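Local structure of Poly(A) RNA polymerase protein 2 (Saccharomyces cerevisiae, 3NYB) at residues Gln44-Ile49 with Leu62-Ser67; Ile39-Gln44 with Ser130-Ala135; Ser101-Lys106 with Pro121-Val126; Thr70-Pro75 with Lys148-Trp153. The protein acts as the polymerase subunit of the TRAMP RNA surveillance complex, probably adding adenylate tails that target RNAs for surveillance and decay. The protein carries 1 engineered substitution. One frame throughout, in Å; residues are numbered along the deposited sequence.

Contact 1 (Gln44-Ile49 with Leu62-Ser67); sequences QTISTI and LHVFGS
Leu-62 reaches from its strand to Ile-46 and Ile-49 on the helix. Its CB points at the helix; the nearest atom of the helix segment, Ile-46 O, is 5.5 Å from Leu-62 CB. CG lies anti to the backbone N (chi1 -179°), which carries the fork onward in the direction of the helix. Of the two methyls, CD1 is turned from this partner: Leu-62 CD1 remains 5.3 Å from Ile-49 CG2. Leu-62 CD2 does the touching: it meets Ile-49 CG2 at 3.7 Å and sits 4.0 Å from Ile-46 O. Here helix 36-54 lies on the sheet of the nucleotidyltransferase palm, the core of the DNA polymerase beta-like fold. The axes of the helix and strand pieces are 9.2 Å apart and run at 138°, nearer antiparallel than parallel. Gly-66 and Ser-67, farther along this segment, match the Gly-Ser signature of this superfamily. One turn before Ile-49, Ile-46 places CG2 4.4 Å from Val-64 CG2, a looser methyl contact two residues along from Leu-62. No hydrogen bond joins the two segments, but Leu-62 O accepts one from Arg-50 NH2, just beyond 44-49.

Contact 2 (Ile39-Gln44 with Ser130-Ala135); sequences IEIRNQ and SGIHIA. Engineered in segment 130-135: Ala-135 (natural residue Asp).
Ile-132 turns its long branch beside the backbone N (chi1 -67°) and extends it (chi2 -174°), so that CD1 reaches Ile-41 and Arg-42 on the helix. CD1 is the tip of the contact. It rests 4.1 Å from Arg-42 CA, against the helix backbone itself, and 4.3 Å from Ile-41 CG2. That same Ile-41 methyl also lies 4.2 Å from Ser-130 CB. One branch of Ile-41 thus serves both Ser-130 and Ile-132. Ser-130 offers carbon to the helix and uses its oxygen in other ways. OG accepts from Ile-132 N at 3.3 Å with an N-H...O angle of 153°, which closes an ST turn leading toward strand 132-137. Glu-127 OE2 is a second hydrogen-bond partner of OG. Gly-131 takes up a positive phi within this turn. The helix is 36-54, here beside the central strand of the palm sheet, and Thr-45 on its next turn also touches Ser-130 and Ile-132. The guanidinium of Arg-42 leaves this patch and bonds through NH2 to Tyr-73. Ala-135, an engineered residue (Asp in the natural sequence), lies farther along the strand and does not meet the helix segment. The join between helix and strand is therefore purely apolar, while the polar groups of Ser-130 and Arg-42 are bonded to other partners.

Contact 3 (Ser101-Lys106 with Pro121-Val126); sequences SHLKKK and PIIKFV
Leu-103 rests a single methyl, CD2, on both Ile-123 and Phe-125. This is a helix-on-sheet contact of the nucleotidyltransferase palm, with helix 92-105 laid against strand 121-127 of the mixed sheet. CD2 stands over one face of the Phe-125 ring, 4.2 Å from the centroid and 25° off the ring normal. That is a CH-pi contact, displaced from the ring centre toward the rim on the CE2 and CZ side. The two side chains cross at about a right angle. Against Ile-123 the same methyl meets CD1 at 4.0 Å, and here the side chains cross obliquely. Ile-123 and Phe-125 are two residues apart on the strand, so both side chains rise on the helix side of the sheet. Phe-125 CG sits between the backbone N and the carbonyl carbon (chi1 67°), a setting that lets the ring present its face to the leucine. Farther out, the backbone of the strand is fixed on both flanks: Ile-123 pairs with Val-136 and Phe-125 with Ile-134 on strand 132-137, while Ile-122 pairs with Val-115 and Lys-124 with Glu-113 toward strand 113-116. Leu-96, earlier on the same helix, also packs on Ile-123, so the helix grips this residue at two levels. All three side chains that touch are buried, and no hydrogen bond crosses between the segments. At the ring rim, Leu-103 CD2 lies 3.9 Å from Phe-125 CE2 and 4.0 Å from Phe-125 CZ.

Contact 4 (Thr70-Pro75 with Lys148-Trp153); sequences TDLYLP and KLIREW
No ring stands between Thr-70 and Ile-150, which touch directly; the flat group beside them on the helix is the ring of Trp-153. It follows Ile-150 by one turn and has Leu-149 O of its own helix over one face, 3.1 Å above the ring plane and near the rim. That ring also stacks with Phe-194 and meets Phe-187 at a shallow tilt, while in the other segment the Tyr-73 ring stacks with Tyr-68 and takes no part in the contact. The contact itself is made by methyls and is small, with 93 Å² buried between the segments. Thr-70 CG2 meets Ile-150 CG2 at 4.0 Å, and the two side chains cross at about a right angle. Thr-70 holds OG1 between its backbone N and carbonyl carbon (chi1 65°), and this leaves CG2 on the side that faces the isoleucine. OG1 is bonded to Ser-67 O and weakly to Gly-66 O, which ties the threonine back to the turn it follows. Leu-72 adds a looser touch, with CD1 4.5 Å from Ile-150 CG2. One branch of Ile-150 therefore takes both partners. The contact joins the loop between strands 62-65 and 79-83 of the palm to helix 145-155, and Ile-190 of helix 186-198 packs against both Leu-72 and Ile-150. Between the two segments the chemistry is wholly apolar: Thr-70 gives its methyl to the helix and keeps its hydroxyl for its own loop.

Contacts 1 and 2 share helix 36-54, and their centres are 8 Å apart. They meet where Ile-49 CD1 lies 3.6 Å from Ile-134 CD1. Contact 3 joins the same core: Ile-49 CD1 is 4.0 Å from Phe-125 CZ, and strands 121-127 and 132-137 are sheet neighbours. Contact 4 is remote from contact 3, about 26 Å between centres. Probable hydrogen bonds link it to contact 1, from Leu-72 N to Ser-67 O (3.0 Å), and to contact 2, between Arg-42 NH2 and Tyr-73 OH (3.1 Å). The Gly-66/Ser-67 turn, with strands 79-83 and 132-137, probably frames the nucleotidyl-transfer site, as in relatives. Contact 1 includes the turn and contact 2 part of strand 132-137; contact 4 joins the turn through Ser-67.

Contact 1 (Gln44-Ile49 with Leu62-Ser67)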
loop_
_atom_site.group_PDB
_atom_site.type_symbol
_atom_site.label_atom_id
_atom_site.label_comp_id
_atom_site.label_asym_id
_atom_site.label_seq_id
_atom_site.Cartn_x
_atom_site.Cartn_y
_atom_site.Cartn_z
ATOM N N GLN A 44 1.012 27.165 -5.571
ATOM C CA GLN A 44 1.557 28.421 -5.091
ATOM C C GLN A 44 2.720 28.185 -4.157
ATOM O O GLN A 44 3.796 28.762 -4.335
ATOM C CB GLN A 44 0.503 29.203 -4.327
ATOM C CG GLN A 44 -0.725 29.546 -5.128
ATOM C CD GLN A 44 -1.704 30.376 -4.317
ATOM O OE1 GLN A 44 -1.345 30.921 -3.266
ATOM N NE2 GLN A 44 -2.948 30.475 -4.796
ATOM N N THR A 45 2.504 27.349 -3.145
ATOM C CA THR A 45 3.537 27.157 -2.137
ATOM C C THR A 45 4.774 26.511 -2.747
ATOM O O THR A 45 5.894 26.940 -2.479
ATOM C CB THR A 45 3.045 26.355 -0.914
ATOM O OG1 THR A 45 3.120 24.961 -1.197
ATOM C CG2 THR A 45 1.620 26.730 -0.567
ATOM N N ILE A 46 4.569 25.497 -3.582
ATOM C CA ILE A 46 5.683 24.872 -4.286
ATOM C C ILE A 46 6.436 25.925 -5.088
ATOM O O ILE A 46 7.661 25.982 -5.064
ATOM C CB ILE A 46 5.213 23.752 -5.234
ATOM C CG1 ILE A 46 4.608 22.595 -4.438
ATOM C CG2 ILE A 46 6.367 23.235 -6.057
ATOM C CD1 ILE A 46 5.562 21.980 -3.471
ATOM N N SER A 47 5.701 26.771 -5.796
ATOM C CA SER A 47 6.339 27.792 -6.614
ATOM C C SER A 47 7.083 28.777 -5.722
ATOM O O SER A 47 8.190 29.200 -6.043
ATOM C CB SER A 47 5.315 28.518 -7.486
ATOM O OG SER A 47 5.965 29.238 -8.517
ATOM N N THR A 48 6.469 29.124 -4.595
ATOM C CA THR A 48 7.086 30.008 -3.615
ATOM C C THR A 48 8.404 29.412 -3.124
ATOM O O THR A 48 9.405 30.108 -2.968
ATOM C CB THR A 48 6.134 30.259 -2.424
ATOM O OG1 THR A 48 5.081 31.143 -2.824
ATOM C CG2 THR A 48 6.870 30.875 -1.257
ATOM N N ILE A 49 8.415 28.110 -2.893
ATOM C CA ILE A 49 9.639 27.467 -2.444
ATOM C C ILE A 49 10.676 27.378 -3.565
ATOM O O ILE A 49 11.871 27.576 -3.329
ATOM C CB ILE A 49 9.351 26.092 -1.823
ATOM C CG1 ILE A 49 8.683 26.289 -0.457
ATOM C CG2 ILE A 49 10.630 25.291 -1.673
ATOM C CD1 ILE A 49 7.867 25.108 -0.006
ATOM N N LEU A 62 12.878 22.928 -9.343
ATOM C CA LEU A 62 12.321 22.129 -8.263
ATOM C C LEU A 62 11.128 21.347 -8.790
ATOM O O LEU A 62 10.209 21.924 -9.375
ATOM C CB LEU A 62 11.888 23.053 -7.122
ATOM C CG LEU A 62 11.280 22.464 -5.849
ATOM C CD1 LEU A 62 12.272 21.568 -5.140
ATOM C CD2 LEU A 62 10.838 23.587 -4.926
ATOM N N HIS A 63 11.137 20.033 -8.590
ATOM C CA HIS A 63 10.056 19.203 -9.110
ATOM C C HIS A 63 9.463 18.255 -8.081
ATOM O O HIS A 63 10.175 17.668 -7.270
ATOM C CB HIS A 63 10.523 18.427 -10.346
ATOM C CG HIS A 63 10.990 19.308 -11.461
ATOM N ND1 HIS A 63 10.144 20.172 -12.127
ATOM C CD2 HIS A 63 12.212 19.475 -12.016
ATOM C CE1 HIS A 63 10.827 20.829 -13.046
ATOM N NE2 HIS A 63 12.084 20.425 -13.000
ATOM N N VAL A 64 8.146 18.112 -8.120
ATOM C CA VAL A 64 7.459 17.181 -7.244
ATOM C C VAL A 64 7.584 15.785 -7.825
ATOM O O VAL A 64 7.229 15.573 -8.982
ATOM C CB VAL A 64 5.954 17.508 -7.171
ATOM C CG1 VAL A 64 5.204 16.447 -6.332
ATOM C CG2 VAL A 64 5.726 18.914 -6.636
ATOM N N PHE A 65 8.070 14.830 -7.029
ATOM C CA PHE A 65 8.101 13.421 -7.435
ATOM C C PHE A 65 7.461 12.531 -6.362
ATOM O O PHE A 65 7.389 12.910 -5.199
ATOM C CB PHE A 65 9.548 12.972 -7.664
ATOM C CG PHE A 65 10.377 12.916 -6.397
ATOM C CD1 PHE A 65 10.483 11.742 -5.662
ATOM C CD2 PHE A 65 11.032 14.045 -5.931
ATOM C CE1 PHE A 65 11.239 11.693 -4.492
ATOM C CE2 PHE A 65 11.792 14.008 -4.773
ATOM C CZ PHE A 65 11.899 12.832 -4.052
ATOM N N GLY A 66 7.009 11.343 -6.741
ATOM C CA GLY A 66 6.554 10.380 -5.754
ATOM C C GLY A 66 5.055 10.374 -5.539
ATOM O O GLY A 66 4.279 10.609 -6.467
ATOM N N SER A 67 4.648 10.102 -4.303
ATOM C CA SER A 67 3.238 9.985 -3.955
ATOM C C SER A 67 2.386 11.097 -4.545
ATOM O O SER A 67 1.227 10.871 -4.891
ATOM C CB SER A 67 3.072 9.970 -2.440
ATOM O OG SER A 67 3.616 8.784 -1.896
#

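Contact 2 (Ile39-Gln44 with Ser130-Ala135)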
loop_
_atom_site.group_PDB
_atom_site.type_symbol
_atom_site.label_atom_id
_atom_site.label_comp_id
_atom_site.label_asym_id
_atom_site.label_seq_id
_atom_site.Cartn_x
_atom_site.Cartn_y
_atom_site.Cartn_z
ATOM N N ILE A 39 -5.442 22.274 -4.810
ATOM C CA ILE A 39 -4.396 22.163 -5.806
ATOM C C ILE A 39 -3.764 23.530 -6.019
ATOM O O ILE A 39 -2.537 23.651 -6.106
ATOM C CB ILE A 39 -4.942 21.666 -7.150
ATOM C CG1 ILE A 39 -5.507 20.244 -7.031
ATOM C CG2 ILE A 39 -3.865 21.754 -8.202
ATOM C CD1 ILE A 39 -4.494 19.218 -6.638
ATOM N N GLU A 40 -4.606 24.559 -6.108
ATOM C CA GLU A 40 -4.122 25.911 -6.365
ATOM C C GLU A 40 -3.084 26.278 -5.325
ATOM O O GLU A 40 -1.964 26.675 -5.662
ATOM C CB GLU A 40 -5.279 26.919 -6.382
ATOM C CG GLU A 40 -6.151 26.851 -7.654
ATOM C CD GLU A 40 -7.520 27.534 -7.507
ATOM O OE1 GLU A 40 -7.765 28.187 -6.464
ATOM O OE2 GLU A 40 -8.353 27.412 -8.439
ATOM N N ILE A 41 -3.453 26.109 -4.058
ATOM C CA ILE A 41 -2.564 26.416 -2.954
ATOM C C ILE A 41 -1.264 25.621 -3.042
ATOM O O ILE A 41 -0.176 26.167 -2.876
ATOM C CB ILE A 41 -3.235 26.114 -1.608
ATOM C CG1 ILE A 41 -4.455 27.016 -1.424
ATOM C CG2 ILE A 41 -2.249 26.339 -0.490
ATOM C CD1 ILE A 41 -5.374 26.579 -0.308
ATOM N N ARG A 42 -1.380 24.327 -3.306
ATOM C CA ARG A 42 -0.202 23.486 -3.388
ATOM C C ARG A 42 0.764 24.041 -4.432
ATOM O O ARG A 42 1.958 24.161 -4.178
ATOM C CB ARG A 42 -0.589 22.049 -3.703
ATOM C CG ARG A 42 0.585 21.149 -3.994
ATOM C CD ARG A 42 0.132 19.747 -4.391
ATOM N NE ARG A 42 -0.876 19.195 -3.489
ATOM C CZ ARG A 42 -1.665 18.179 -3.808
ATOM N NH1 ARG A 42 -1.560 17.622 -5.010
ATOM N NH2 ARG A 42 -2.560 17.729 -2.937
ATOM N N ASN A 43 0.251 24.408 -5.597
ATOM C CA ASN A 43 1.114 24.973 -6.637
ATOM C C ASN A 43 1.774 26.286 -6.212
ATOM O O ASN A 43 2.956 26.488 -6.446
ATOM C CB ASN A 43 0.361 25.126 -7.963
ATOM C CG ASN A 43 0.029 23.784 -8.596
ATOM O OD1 ASN A 43 -0.863 23.681 -9.433
ATOM N ND2 ASN A 43 0.750 22.745 -8.189
ATOM N N GLN A 44 1.012 27.165 -5.571
ATOM C CA GLN A 44 1.557 28.421 -5.091
ATOM C C GLN A 44 2.720 28.185 -4.157
ATOM O O GLN A 44 3.796 28.762 -4.335
ATOM C CB GLN A 44 0.503 29.203 -4.327
ATOM C CG GLN A 44 -0.725 29.546 -5.128
ATOM C CD GLN A 44 -1.704 30.376 -4.317
ATOM O OE1 GLN A 44 -1.345 30.921 -3.266
ATOM N NE2 GLN A 44 -2.948 30.475 -4.796
ATOM N N SER A 130 0.972 28.071 4.720
ATOM C CA SER A 130 0.039 27.057 4.224
ATOM C C SER A 130 -0.012 25.802 5.087
ATOM O O SER A 130 -0.907 24.975 4.922
ATOM C CB SER A 130 0.407 26.646 2.797
ATOM O OG SER A 130 1.563 25.824 2.793
ATOM N N GLY A 131 0.958 25.645 5.986
ATOM C CA GLY A 131 1.007 24.487 6.862
ATOM C C GLY A 131 1.326 23.191 6.141
ATOM O O GLY A 131 1.196 22.103 6.713
ATOM N N ILE A 132 1.746 23.311 4.883
ATOM C CA ILE A 132 2.081 22.160 4.030
ATOM C C ILE A 132 3.441 21.539 4.380
ATOM O O ILE A 132 4.410 22.248 4.649
ATOM C CB ILE A 132 2.054 22.565 2.522
ATOM C CG1 ILE A 132 0.630 22.909 2.090
ATOM C CG2 ILE A 132 2.574 21.460 1.637
ATOM C CD1 ILE A 132 0.487 23.167 0.621
ATOM N N HIS A 133 3.511 20.214 4.376
ATOM C CA HIS A 133 4.743 19.519 4.719
ATOM C C HIS A 133 5.576 19.243 3.485
ATOM O O HIS A 133 5.086 18.649 2.528
ATOM C CB HIS A 133 4.421 18.202 5.420
ATOM C CG HIS A 133 3.825 18.384 6.772
ATOM N ND1 HIS A 133 4.556 18.229 7.941
ATOM C CD2 HIS A 133 2.577 18.737 7.167
ATOM C CE1 HIS A 133 3.784 18.468 8.977
ATOM N NE2 HIS A 133 2.570 18.778 8.533
ATOM N N ILE A 134 6.836 19.659 3.521
ATOM C CA ILE A 134 7.749 19.466 2.397
ATOM C C ILE A 134 8.990 18.675 2.786
ATOM O O ILE A 134 9.541 18.852 3.884
ATOM C CB ILE A 134 8.253 20.809 1.826
ATOM C CG1 ILE A 134 7.160 21.503 1.021
ATOM C CG2 ILE A 134 9.477 20.594 0.951
ATOM C CD1 ILE A 134 6.344 22.412 1.840
ATOM N N ALA A 135 9.427 17.811 1.870
ATOM C CA ALA A 135 10.727 17.160 1.979
ATOM C C ALA A 135 11.552 17.370 0.707
ATOM O O ALA A 135 11.139 16.971 -0.380
ATOM C CB ALA A 135 10.562 15.691 2.257
#

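Contact 3 (Ser101-Lys106 with Pro121-Val126)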
loop_
_atom_site.group_PDB
_atom_site.type_symbol
_atom_site.label_atom_id
_atom_site.label_comp_id
_atom_site.label_asym_id
_atom_site.label_seq_id
_atom_site.Cartn_x
_atom_site.Cartn_y
_atom_site.Cartn_z
ATOM N N SER A 101 19.220 26.934 6.485
ATOM C CA SER A 101 19.494 28.246 7.048
ATOM C C SER A 101 18.667 29.316 6.344
ATOM O O SER A 101 18.114 30.207 6.983
ATOM C CB SER A 101 20.975 28.559 6.922
ATOM O OG SER A 101 21.416 29.306 8.018
ATOM N N HIS A 102 18.555 29.200 5.026
ATOM C CA HIS A 102 17.889 30.212 4.201
ATOM C C HIS A 102 16.358 30.170 4.344
ATOM O O HIS A 102 15.698 31.207 4.441
ATOM C CB HIS A 102 18.327 30.037 2.738
ATOM C CG HIS A 102 17.734 31.034 1.787
ATOM N ND1 HIS A 102 17.077 30.660 0.636
ATOM C CD2 HIS A 102 17.726 32.387 1.804
ATOM C CE1 HIS A 102 16.677 31.740 -0.013
ATOM N NE2 HIS A 102 17.054 32.801 0.678
ATOM N N LEU A 103 15.798 28.966 4.341
ATOM C CA LEU A 103 14.363 28.793 4.528
ATOM C C LEU A 103 13.904 29.416 5.846
ATOM O O LEU A 103 12.910 30.142 5.887
ATOM C CB LEU A 103 13.997 27.308 4.479
ATOM C CG LEU A 103 13.490 26.764 3.146
ATOM C CD1 LEU A 103 13.831 27.724 2.027
ATOM C CD2 LEU A 103 14.001 25.354 2.853
ATOM N N LYS A 104 14.643 29.134 6.915
ATOM C CA LYS A 104 14.308 29.619 8.246
ATOM C C LYS A 104 14.281 31.138 8.252
ATOM O O LYS A 104 13.331 31.760 8.730
ATOM C CB LYS A 104 15.344 29.137 9.257
ATOM C CG LYS A 104 15.716 27.662 9.166
ATOM C CD LYS A 104 15.160 26.847 10.335
ATOM C CE LYS A 104 16.119 26.804 11.521
ATOM N NZ LYS A 104 15.518 26.155 12.726
ATOM N N LYS A 105 15.343 31.716 7.708
ATOM C CA LYS A 105 15.518 33.163 7.632
ATOM C C LYS A 105 14.404 33.854 6.830
ATOM O O LYS A 105 13.845 34.869 7.262
ATOM C CB LYS A 105 16.900 33.463 7.044
ATOM C CG LYS A 105 17.267 34.932 6.955
ATOM C CD LYS A 105 18.654 35.196 7.554
ATOM C CE LYS A 105 19.059 36.669 7.461
ATOM N NZ LYS A 105 19.600 37.052 6.123
ATOM N N LYS A 106 14.063 33.287 5.678
ATOM C CA LYS A 106 13.002 33.833 4.835
ATOM C C LYS A 106 11.590 33.414 5.303
ATOM O O LYS A 106 10.592 33.737 4.651
ATOM C CB LYS A 106 13.228 33.426 3.369
ATOM C CG LYS A 106 14.516 33.948 2.738
ATOM C CD LYS A 106 14.309 35.301 2.079
ATOM C CE LYS A 106 13.234 35.211 0.998
ATOM N NZ LYS A 106 13.032 36.471 0.208
ATOM N N PRO A 121 20.327 12.164 1.396
ATOM C CA PRO A 121 20.068 13.103 2.492
ATOM C C PRO A 121 18.900 14.011 2.148
ATOM O O PRO A 121 18.815 14.494 1.020
ATOM C CB PRO A 121 21.361 13.906 2.583
ATOM C CG PRO A 121 21.967 13.821 1.233
ATOM C CD PRO A 121 21.478 12.565 0.569
ATOM N N ILE A 122 18.015 14.230 3.117
ATOM C CA ILE A 122 16.766 14.941 2.879
ATOM C C ILE A 122 16.482 15.985 3.952
ATOM O O ILE A 122 16.862 15.826 5.108
ATOM C CB ILE A 122 15.591 13.961 2.820
ATOM C CG1 ILE A 122 15.726 13.059 1.600
ATOM C CG2 ILE A 122 14.269 14.701 2.776
ATOM C CD1 ILE A 122 14.747 11.907 1.621
ATOM N N ILE A 123 15.807 17.055 3.556
ATOM C CA ILE A 123 15.454 18.138 4.465
ATOM C C ILE A 123 13.918 18.210 4.582
ATOM O O ILE A 123 13.210 18.389 3.581
ATOM C CB ILE A 123 16.055 19.470 3.949
ATOM C CG1 ILE A 123 15.681 20.634 4.836
ATOM C CG2 ILE A 123 15.572 19.785 2.537
ATOM C CD1 ILE A 123 15.719 21.944 4.085
ATOM N N LYS A 124 13.401 18.027 5.793
ATOM C CA LYS A 124 11.952 18.068 6.017
ATOM C C LYS A 124 11.577 19.341 6.752
ATOM O O LYS A 124 12.297 19.770 7.642
ATOM C CB LYS A 124 11.495 16.879 6.859
ATOM C CG LYS A 124 11.826 15.529 6.273
ATOM C CD LYS A 124 11.661 14.442 7.326
ATOM C CE LYS A 124 10.219 14.340 7.812
ATOM N NZ LYS A 124 10.030 13.226 8.789
ATOM N N PHE A 125 10.448 19.938 6.388
ATOM C CA PHE A 125 9.964 21.129 7.075
ATOM C C PHE A 125 8.486 21.399 6.797
ATOM O O PHE A 125 7.832 20.662 6.063
ATOM C CB PHE A 125 10.813 22.352 6.702
ATOM C CG PHE A 125 10.674 22.776 5.264
ATOM C CD1 PHE A 125 9.777 23.772 4.901
ATOM C CD2 PHE A 125 11.440 22.174 4.270
ATOM C CE1 PHE A 125 9.646 24.167 3.568
ATOM C CE2 PHE A 125 11.319 22.556 2.939
ATOM C CZ PHE A 125 10.421 23.556 2.583
ATOM N N VAL A 126 7.965 22.461 7.396
ATOM C CA VAL A 126 6.594 22.883 7.142
ATOM C C VAL A 126 6.579 24.335 6.693
ATOM O O VAL A 126 7.097 25.206 7.388
ATOM C CB VAL A 126 5.723 22.739 8.409
ATOM C CG1 VAL A 126 4.359 23.355 8.192
ATOM C CG2 VAL A 126 5.584 21.278 8.798
#

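Contact 4 (Thr70-Pro75 with Lys148-Trp153)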
loop_
_atom_site.group_PDB
_atom_site.type_symbol
_atom_site.label_atom_id
_atom_site.label_comp_id
_atom_site.label_asym_id
_atom_site.label_seq_id
_atom_site.Cartn_x
_atom_site.Cartn_y
_atom_site.Cartn_z
ATOM N N THR A 70 2.017 10.847 -8.713
ATOM C CA THR A 70 0.959 9.865 -8.832
ATOM C C THR A 70 -0.049 10.445 -7.873
ATOM O O THR A 70 0.106 11.585 -7.435
ATOM C CB THR A 70 1.420 8.465 -8.376
ATOM O OG1 THR A 70 1.720 8.465 -6.976
ATOM C CG2 THR A 70 2.678 8.052 -9.130
ATOM N N ASP A 71 -1.081 9.713 -7.514
ATOM C CA ASP A 71 -1.949 10.234 -6.468
ATOM C C ASP A 71 -2.091 9.172 -5.403
ATOM O O ASP A 71 -3.190 8.682 -5.136
ATOM C CB ASP A 71 -3.292 10.659 -7.041
ATOM C CG ASP A 71 -3.220 12.009 -7.726
ATOM O OD1 ASP A 71 -3.315 13.051 -7.024
ATOM O OD2 ASP A 71 -3.074 12.024 -8.971
ATOM N N LEU A 72 -0.952 8.816 -4.813
ATOM C CA LEU A 72 -0.876 7.741 -3.850
ATOM C C LEU A 72 -0.476 8.307 -2.493
ATOM O O LEU A 72 0.055 7.592 -1.639
ATOM C CB LEU A 72 0.128 6.686 -4.311
ATOM C CG LEU A 72 -0.056 6.085 -5.702
ATOM C CD1 LEU A 72 0.881 4.906 -5.915
ATOM C CD2 LEU A 72 -1.483 5.636 -5.896
ATOM N N TYR A 73 -0.744 9.595 -2.293
ATOM C CA TYR A 73 -0.341 10.271 -1.067
ATOM C C TYR A 73 -1.480 10.359 -0.059
ATOM O O TYR A 73 -2.630 10.590 -0.429
ATOM C CB TYR A 73 0.160 11.675 -1.388
ATOM C CG TYR A 73 -0.911 12.572 -1.936
ATOM C CD1 TYR A 73 -1.686 13.360 -1.094
ATOM C CD2 TYR A 73 -1.165 12.622 -3.298
ATOM C CE1 TYR A 73 -2.684 14.176 -1.605
ATOM C CE2 TYR A 73 -2.160 13.436 -3.817
ATOM C CZ TYR A 73 -2.907 14.212 -2.971
ATOM O OH TYR A 73 -3.884 15.023 -3.491
ATOM N N LEU A 74 -1.163 10.165 1.215
ATOM C CA LEU A 74 -2.118 10.470 2.269
ATOM C C LEU A 74 -2.064 11.971 2.620
ATOM O O LEU A 74 -0.984 12.566 2.730
ATOM C CB LEU A 74 -1.861 9.614 3.509
ATOM C CG LEU A 74 -2.042 8.098 3.438
ATOM C CD1 LEU A 74 -1.793 7.468 4.818
ATOM C CD2 LEU A 74 -3.422 7.740 2.930
ATOM N N PRO A 75 -3.232 12.588 2.792
ATOM C CA PRO A 75 -3.285 14.015 3.135
ATOM C C PRO A 75 -2.431 14.325 4.370
ATOM O O PRO A 75 -2.432 13.545 5.322
ATOM C CB PRO A 75 -4.770 14.247 3.434
ATOM C CG PRO A 75 -5.472 13.165 2.665
ATOM C CD PRO A 75 -4.569 11.975 2.746
ATOM N N LYS A 148 9.238 4.160 -12.819
ATOM C CA LYS A 148 8.579 3.864 -14.087
ATOM C C LYS A 148 7.615 2.683 -13.959
ATOM O O LYS A 148 6.511 2.705 -14.507
ATOM C CB LYS A 148 9.608 3.617 -15.197
ATOM C CG LYS A 148 9.043 3.735 -16.617
ATOM C CD LYS A 148 8.673 5.179 -16.980
ATOM C CE LYS A 148 8.149 5.299 -18.418
ATOM N NZ LYS A 148 9.214 5.195 -19.472
ATOM N N LEU A 149 8.031 1.650 -13.233
ATOM C CA LEU A 149 7.138 0.534 -12.950
ATOM C C LEU A 149 5.822 1.040 -12.364
ATOM O O LEU A 149 4.740 0.653 -12.816
ATOM C CB LEU A 149 7.800 -0.453 -11.992
ATOM C CG LEU A 149 8.942 -1.278 -12.593
ATOM C CD1 LEU A 149 9.525 -2.220 -11.552
ATOM C CD2 LEU A 149 8.454 -2.053 -13.803
ATOM N N ILE A 150 5.934 1.917 -11.365
ATOM C CA ILE A 150 4.775 2.510 -10.709
ATOM C C ILE A 150 3.784 3.094 -11.707
ATOM O O ILE A 150 2.599 2.774 -11.668
ATOM C CB ILE A 150 5.186 3.631 -9.732
ATOM C CG1 ILE A 150 6.160 3.101 -8.677
ATOM C CG2 ILE A 150 3.963 4.239 -9.066
ATOM C CD1 ILE A 150 5.652 1.915 -7.944
ATOM N N ARG A 151 4.266 3.953 -12.596
ATOM C CA ARG A 151 3.377 4.607 -13.551
ATOM C C ARG A 151 2.727 3.603 -14.492
ATOM O O ARG A 151 1.537 3.696 -14.795
ATOM C CB ARG A 151 4.121 5.683 -14.333
ATOM C CG ARG A 151 4.466 6.895 -13.489
ATOM C CD ARG A 151 5.215 7.943 -14.291
ATOM N NE ARG A 151 6.539 7.485 -14.706
ATOM C CZ ARG A 151 7.608 7.482 -13.915
ATOM N NH1 ARG A 151 7.506 7.903 -12.661
ATOM N NH2 ARG A 151 8.775 7.052 -14.375
ATOM N N GLU A 152 3.517 2.634 -14.941
ATOM C CA GLU A 152 3.009 1.581 -15.802
ATOM C C GLU A 152 2.016 0.706 -15.054
ATOM O O GLU A 152 0.908 0.487 -15.536
ATOM C CB GLU A 152 4.157 0.750 -16.355
ATOM C CG GLU A 152 5.121 1.558 -17.209
ATOM C CD GLU A 152 6.346 0.764 -17.638
ATOM O OE1 GLU A 152 6.564 -0.342 -17.095
ATOM O OE2 GLU A 152 7.093 1.253 -18.515
ATOM N N TRP A 153 2.393 0.214 -13.876
ATOM C CA TRP A 153 1.453 -0.571 -13.088
ATOM C C TRP A 153 0.108 0.169 -12.974
ATOM O O TRP A 153 -0.955 -0.443 -13.030
ATOM C CB TRP A 153 1.975 -0.847 -11.676
ATOM C CG TRP A 153 3.206 -1.697 -11.505
ATOM C CD1 TRP A 153 3.789 -2.548 -12.411
ATOM C CD2 TRP A 153 3.985 -1.795 -10.301
ATOM N NE1 TRP A 153 4.897 -3.148 -11.840
ATOM C CE2 TRP A 153 5.033 -2.707 -10.561
ATOM C CE3 TRP A 153 3.896 -1.190 -9.052
ATOM C CZ2 TRP A 153 5.993 -3.017 -9.569
ATOM C CZ3 TRP A 153 4.847 -1.504 -8.085
ATOM C CH2 TRP A 153 5.876 -2.405 -8.348
#